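Local coordinates for hypothetical protein aq_1956 (Aquifex aeolicus, PDB 2YVT) that is of unknown function but belongs to the calcineurin-like metallophosphoesterase superfamily, which suggests that it hydrolyses phosphate esters, at residues 72-75 with 76-80; 100-103 with 104-107. All coordinates share one frame; numbering follows the deposited sequence.

Contact 1. Residues 72-75 with 76-80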
loop_
_atom_site.group_PDB
_atom_site.type_symbol
_atom_site.label_atom_id
_atom_site.label_comp_id
_atom_site.label_asym_id
_atom_site.label_seq_id
_atom_site.Cartn_x
_atom_site.Cartn_y
_atom_site.Cartn_z
ATOM N N HIS A 72 2.593 -18.352 -13.014
ATOM C CA HIS A 72 1.435 -19.119 -12.577
ATOM C C HIS A 72 1.133 -18.888 -11.089
ATOM O O HIS A 72 -0.025 -18.629 -10.722
ATOM C CB HIS A 72 1.597 -20.612 -12.882
ATOM C CG HIS A 72 0.375 -21.416 -12.562
ATOM N ND1 HIS A 72 0.194 -22.038 -11.347
ATOM C CD2 HIS A 72 -0.744 -21.666 -13.283
ATOM C CE1 HIS A 72 -0.975 -22.654 -11.338
ATOM N NE2 HIS A 72 -1.565 -22.442 -12.501
ATOM N N TYR A 73 2.176 -18.960 -10.256
ATOM C CA TYR A 73 2.068 -18.685 -8.809
ATOM C C TYR A 73 1.572 -17.261 -8.538
ATOM O O TYR A 73 0.668 -17.054 -7.721
ATOM C CB TYR A 73 3.410 -18.943 -8.090
ATOM C CG TYR A 73 3.747 -17.950 -6.979
ATOM C CD1 TYR A 73 3.106 -18.008 -5.739
ATOM C CD2 TYR A 73 4.715 -16.956 -7.174
ATOM C CE1 TYR A 73 3.408 -17.097 -4.722
ATOM C CE2 TYR A 73 5.031 -16.030 -6.160
ATOM C CZ TYR A 73 4.372 -16.112 -4.942
ATOM O OH TYR A 73 4.678 -15.219 -3.936
ATOM N N ILE A 74 2.154 -16.286 -9.233
ATOM C CA ILE A 74 1.797 -14.874 -9.012
ATOM C C ILE A 74 0.323 -14.643 -9.339
ATOM O O ILE A 74 -0.421 -14.051 -8.552
ATOM C CB ILE A 74 2.700 -13.924 -9.850
ATOM C CG1 ILE A 74 4.143 -13.962 -9.343
ATOM C CG2 ILE A 74 2.151 -12.485 -9.854
ATOM C CD1 ILE A 74 5.137 -13.362 -10.320
ATOM N N ILE A 75 -0.105 -15.141 -10.494
ATOM C CA ILE A 75 -1.494 -14.982 -10.927
ATOM C C ILE A 75 -2.491 -15.674 -9.993
ATOM O O ILE A 75 -3.503 -15.084 -9.596
ATOM C CB ILE A 75 -1.681 -15.483 -12.380
ATOM C CG1 ILE A 75 -0.894 -14.580 -13.337
ATOM C CG2 ILE A 75 -3.162 -15.511 -12.738
ATOM C CD1 ILE A 75 -0.610 -15.208 -14.695
ATOM N N GLU A 76 -2.212 -16.925 -9.646
ATOM C CA GLU A 76 -3.095 -17.698 -8.776
ATOM C C GLU A 76 -3.228 -17.021 -7.409
ATOM O O GLU A 76 -4.322 -16.932 -6.838
ATOM C CB GLU A 76 -2.534 -19.116 -8.621
ATOM C CG GLU A 76 -3.437 -20.109 -7.902
ATOM C CD GLU A 76 -2.915 -21.547 -7.979
ATOM O OE1 GLU A 76 -1.711 -21.744 -8.248
ATOM O OE2 GLU A 76 -3.716 -22.484 -7.775
ATOM N N THR A 77 -2.102 -16.537 -6.890
ATOM C CA THR A 77 -2.084 -15.947 -5.557
ATOM C C THR A 77 -2.788 -14.588 -5.558
ATOM O O THR A 77 -3.561 -14.288 -4.651
ATOM C CB THR A 77 -0.649 -15.836 -5.023
ATOM O OG1 THR A 77 -0.026 -17.121 -5.105
ATOM C CG2 THR A 77 -0.634 -15.366 -3.564
ATOM N N LEU A 78 -2.558 -13.786 -6.592
ATOM C CA LEU A 78 -3.270 -12.506 -6.703
ATOM C C LEU A 78 -4.773 -12.698 -6.874
ATOM O O LEU A 78 -5.576 -11.983 -6.258
ATOM C CB LEU A 78 -2.713 -11.668 -7.852
ATOM C CG LEU A 78 -1.339 -11.041 -7.621
ATOM C CD1 LEU A 78 -0.847 -10.389 -8.913
ATOM C CD2 LEU A 78 -1.359 -10.045 -6.468
ATOM N N ASP A 79 -5.162 -13.672 -7.695
ATOM C CA ASP A 79 -6.577 -13.958 -7.883
ATOM C C ASP A 79 -7.213 -14.360 -6.556
ATOM O O ASP A 79 -8.317 -13.915 -6.230
ATOM C CB ASP A 79 -6.768 -15.058 -8.927
ATOM C CG ASP A 79 -6.463 -14.596 -10.333
ATOM O OD1 ASP A 79 -6.286 -13.379 -10.565
ATOM O OD2 ASP A 79 -6.394 -15.474 -11.225
ATOM N N LYS A 80 -6.500 -15.174 -5.780
ATOM C CA LYS A 80 -6.993 -15.598 -4.468
ATOM C C LYS A 80 -7.111 -14.416 -3.514
ATOM O O LYS A 80 -8.085 -14.312 -2.759
ATOM C CB LYS A 80 -6.080 -16.672 -3.876
ATOM C CG LYS A 80 -6.585 -17.281 -2.587
ATOM C CD LYS A 80 -5.624 -18.364 -2.157
ATOM C CE LYS A 80 -5.955 -18.939 -0.798
ATOM N NZ LYS A 80 -4.911 -19.952 -0.443
HETATM O O HOH W 1 0.986 -22.090 -8.739
#
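H72, Y73, I74 and I75 each offer their carbonyl O to the backbone N four residues on, and E76, T77, L78 and D79 supply the matching donors; the bond from E76 N to H72 O is 3.0 Å long and bent only to 164°. Y73 O is gripped twice, because T77 OG1 also donates to it at 2.7 Å. The two donors of T77 arrive from opposite faces of the carbonyl plane. With OG1 anti to its own carbonyl carbon (chi1 -53°), the threonine folds its hydroxyl back onto the preceding turn, where OG1 also lies 3.3 Å from Y73 CD1. The Y73 hydroxyl itself bonds to E16 and to the backbone N of N45, tying this face to neighbouring loops. All this belongs to the single helix 65-86, which comes between the parallel, neighbouring strands 35-39 and 91-95 of one of the chain's two mixed sheets, in a beta-alpha-beta connection. On the side that meets helix 103-112, I74 and L78 lie side by side and point the same way, I74 CG2 standing 3.8 Å from L78 CD1. On an exposed face, a water bridges H72 and E76: its O lies in the plane of the imidazole, 2.7 Å from H72 ND1, and it donates to E76 OE1 at 2.8 Å. The carboxylate plane is turned 73° from the ring, and E76 OE1 approaches H72 CE1 to 3.3 Å. D79 runs alongside I75, bringing OD2 within 3.6 Å of I75 CG2.

Contact 2. Residues 100-103 with 104-107; sequences DAPL and KIFL
P102 and I105 form one apolar patch: the pyrrolidine ring and the isoleucine lie side by side, pointing the same way, and I105 CD1 is 3.8 Å from both P102 CG and P102 CD. The CG1 branch of I105 is anti to the carbonyl carbon (chi1 -67°), which sends CD1 back across the first turn toward the proline. A second patch pairs L103 with L107, whose side chains cross at a slant with L103 CD1 3.9 Å from L107 CG. F106, buried on the helix, meets the loop at longer range: its CD1 is 4.1 Å from D100 CB and its CD2 4.4 Å from L103 CD1, both approaching the ring obliquely. I67 and I74 of helix 65-86 extend the proline-isoleucine patch, while I42 and P96 pack on F106.

Helix 103-112 starts here, with P102 as its N-cap residue behind a cis peptide bond from A101. Its carbonyl receives the first bonds of the helix: F106 N donates to P102 O at 3.0 Å and 167°, whereas I105 N reaches the same O at only 122°, a weak bond. One residue later, L107 N meets L103 O at 2.8 Å. At the polar margin, the D100 carboxylate turns to the loops instead, accepting from the backbone N of G97 and I42 through OD2 and of L43 through OD1. D100 O, in contrast, is buried by this contact without a modelled partner. Three backbone N-H groups thus satisfy and fix the buried carboxylate, while the helix start rests on backbone bonds and apolar packing.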
loop_
_atom_site.group_PDB
_atom_site.type_symbol
_atom_site.label_atom_id
_atom_site.label_comp_id
_atom_site.label_asym_id
_atom_site.label_seq_id
_atom_site.Cartn_x
_atom_site.Cartn_y
_atom_site.Cartn_z
ATOM N N ASP A 100 4.820 -6.710 -5.506
ATOM C CA ASP A 100 3.581 -6.951 -6.234
ATOM C C ASP A 100 3.796 -6.642 -7.706
ATOM O O ASP A 100 3.269 -5.677 -8.268
ATOM C CB ASP A 100 2.447 -6.173 -5.578
ATOM C CG ASP A 100 2.181 -6.668 -4.172
ATOM O OD1 ASP A 100 2.335 -7.888 -3.962
ATOM O OD2 ASP A 100 1.854 -5.856 -3.280
ATOM N N ALA A 101 4.617 -7.499 -8.295
ATOM C CA ALA A 101 5.163 -7.317 -9.621
ATOM C C ALA A 101 5.171 -8.669 -10.341
ATOM O O ALA A 101 5.181 -9.712 -9.689
ATOM C CB ALA A 101 6.585 -6.779 -9.506
ATOM N N PRO A 102 5.171 -8.655 -11.687
ATOM C CA PRO A 102 5.138 -7.487 -12.574
ATOM C C PRO A 102 3.871 -6.639 -12.438
ATOM O O PRO A 102 2.766 -7.175 -12.253
ATOM C CB PRO A 102 5.219 -8.108 -13.977
ATOM C CG PRO A 102 5.847 -9.466 -13.753
ATOM C CD PRO A 102 5.270 -9.915 -12.446
ATOM N N LEU A 103 4.031 -5.320 -12.535
ATOM C CA LEU A 103 2.875 -4.434 -12.458
ATOM C C LEU A 103 1.791 -4.817 -13.462
ATOM O O LEU A 103 0.604 -4.803 -13.128
ATOM C CB LEU A 103 3.270 -2.969 -12.643
ATOM C CG LEU A 103 2.135 -1.950 -12.500
ATOM C CD1 LEU A 103 1.477 -2.002 -11.103
ATOM C CD2 LEU A 103 2.664 -0.559 -12.789
ATOM N N LYS A 104 2.196 -5.170 -14.680
ATOM C CA LYS A 104 1.216 -5.522 -15.720
ATOM C C LYS A 104 0.350 -6.714 -15.302
ATOM O O LYS A 104 -0.843 -6.749 -15.595
ATOM C CB LYS A 104 1.902 -5.758 -17.073
ATOM C CG LYS A 104 2.538 -4.466 -17.654
ATOM C CD LYS A 104 3.103 -4.652 -19.062
ATOM C CE LYS A 104 3.685 -3.354 -19.628
ATOM N NZ LYS A 104 4.871 -2.833 -18.881
ATOM N N ILE A 105 0.952 -7.676 -14.598
ATOM C CA ILE A 105 0.223 -8.843 -14.101
ATOM C C ILE A 105 -0.671 -8.463 -12.910
ATOM O O ILE A 105 -1.821 -8.903 -12.810
ATOM C CB ILE A 105 1.196 -9.995 -13.754
ATOM C CG1 ILE A 105 1.844 -10.492 -15.053
ATOM C CG2 ILE A 105 0.476 -11.125 -13.001
ATOM C CD1 ILE A 105 2.859 -11.605 -14.876
ATOM N N PHE A 106 -0.149 -7.629 -12.017
ATOM C CA PHE A 106 -0.931 -7.151 -10.896
ATOM C C PHE A 106 -2.185 -6.406 -11.377
ATOM O O PHE A 106 -3.284 -6.636 -10.875
ATOM C CB PHE A 106 -0.086 -6.235 -10.006
ATOM C CG PHE A 106 -0.830 -5.714 -8.829
ATOM C CD1 PHE A 106 -1.032 -6.511 -7.713
ATOM C CD2 PHE A 106 -1.369 -4.434 -8.854
ATOM C CE1 PHE A 106 -1.755 -6.025 -6.615
ATOM C CE2 PHE A 106 -2.088 -3.951 -7.780
ATOM C CZ PHE A 106 -2.285 -4.744 -6.665
ATOM N N LEU A 107 -2.016 -5.523 -12.355
ATOM C CA LEU A 107 -3.152 -4.749 -12.856
ATOM C C LEU A 107 -4.139 -5.604 -13.652
ATOM O O LEU A 107 -5.340 -5.351 -13.619
ATOM C CB LEU A 107 -2.684 -3.542 -13.667
ATOM C CG LEU A 107 -1.935 -2.498 -12.832
ATOM C CD1 LEU A 107 -1.479 -1.338 -13.712
ATOM C CD2 LEU A 107 -2.745 -1.998 -11.642
#

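Contact 1 lies within helix 65-86, whereas contact 2 carries a loop into helix 103-112, so the first repeats one bonding pattern and the second begins one. Their centres are 11 Å apart and the two helices touch: I75 CG1 is 3.7 Å from I105 CG2, and L78 CD2 is 3.8 Å from F106 CD1. I74 and L78 supply the buried side of contact 1 at this interface; its water-bridged side is exposed. Contact 2 is the more buried, with four of its seven touching residues enclosed against two of eight. Its side-chain contacts across the segments are apolar, beside the backbone bonds, whereas contact 1 adds a side-chain hydroxyl bond and a water bridge.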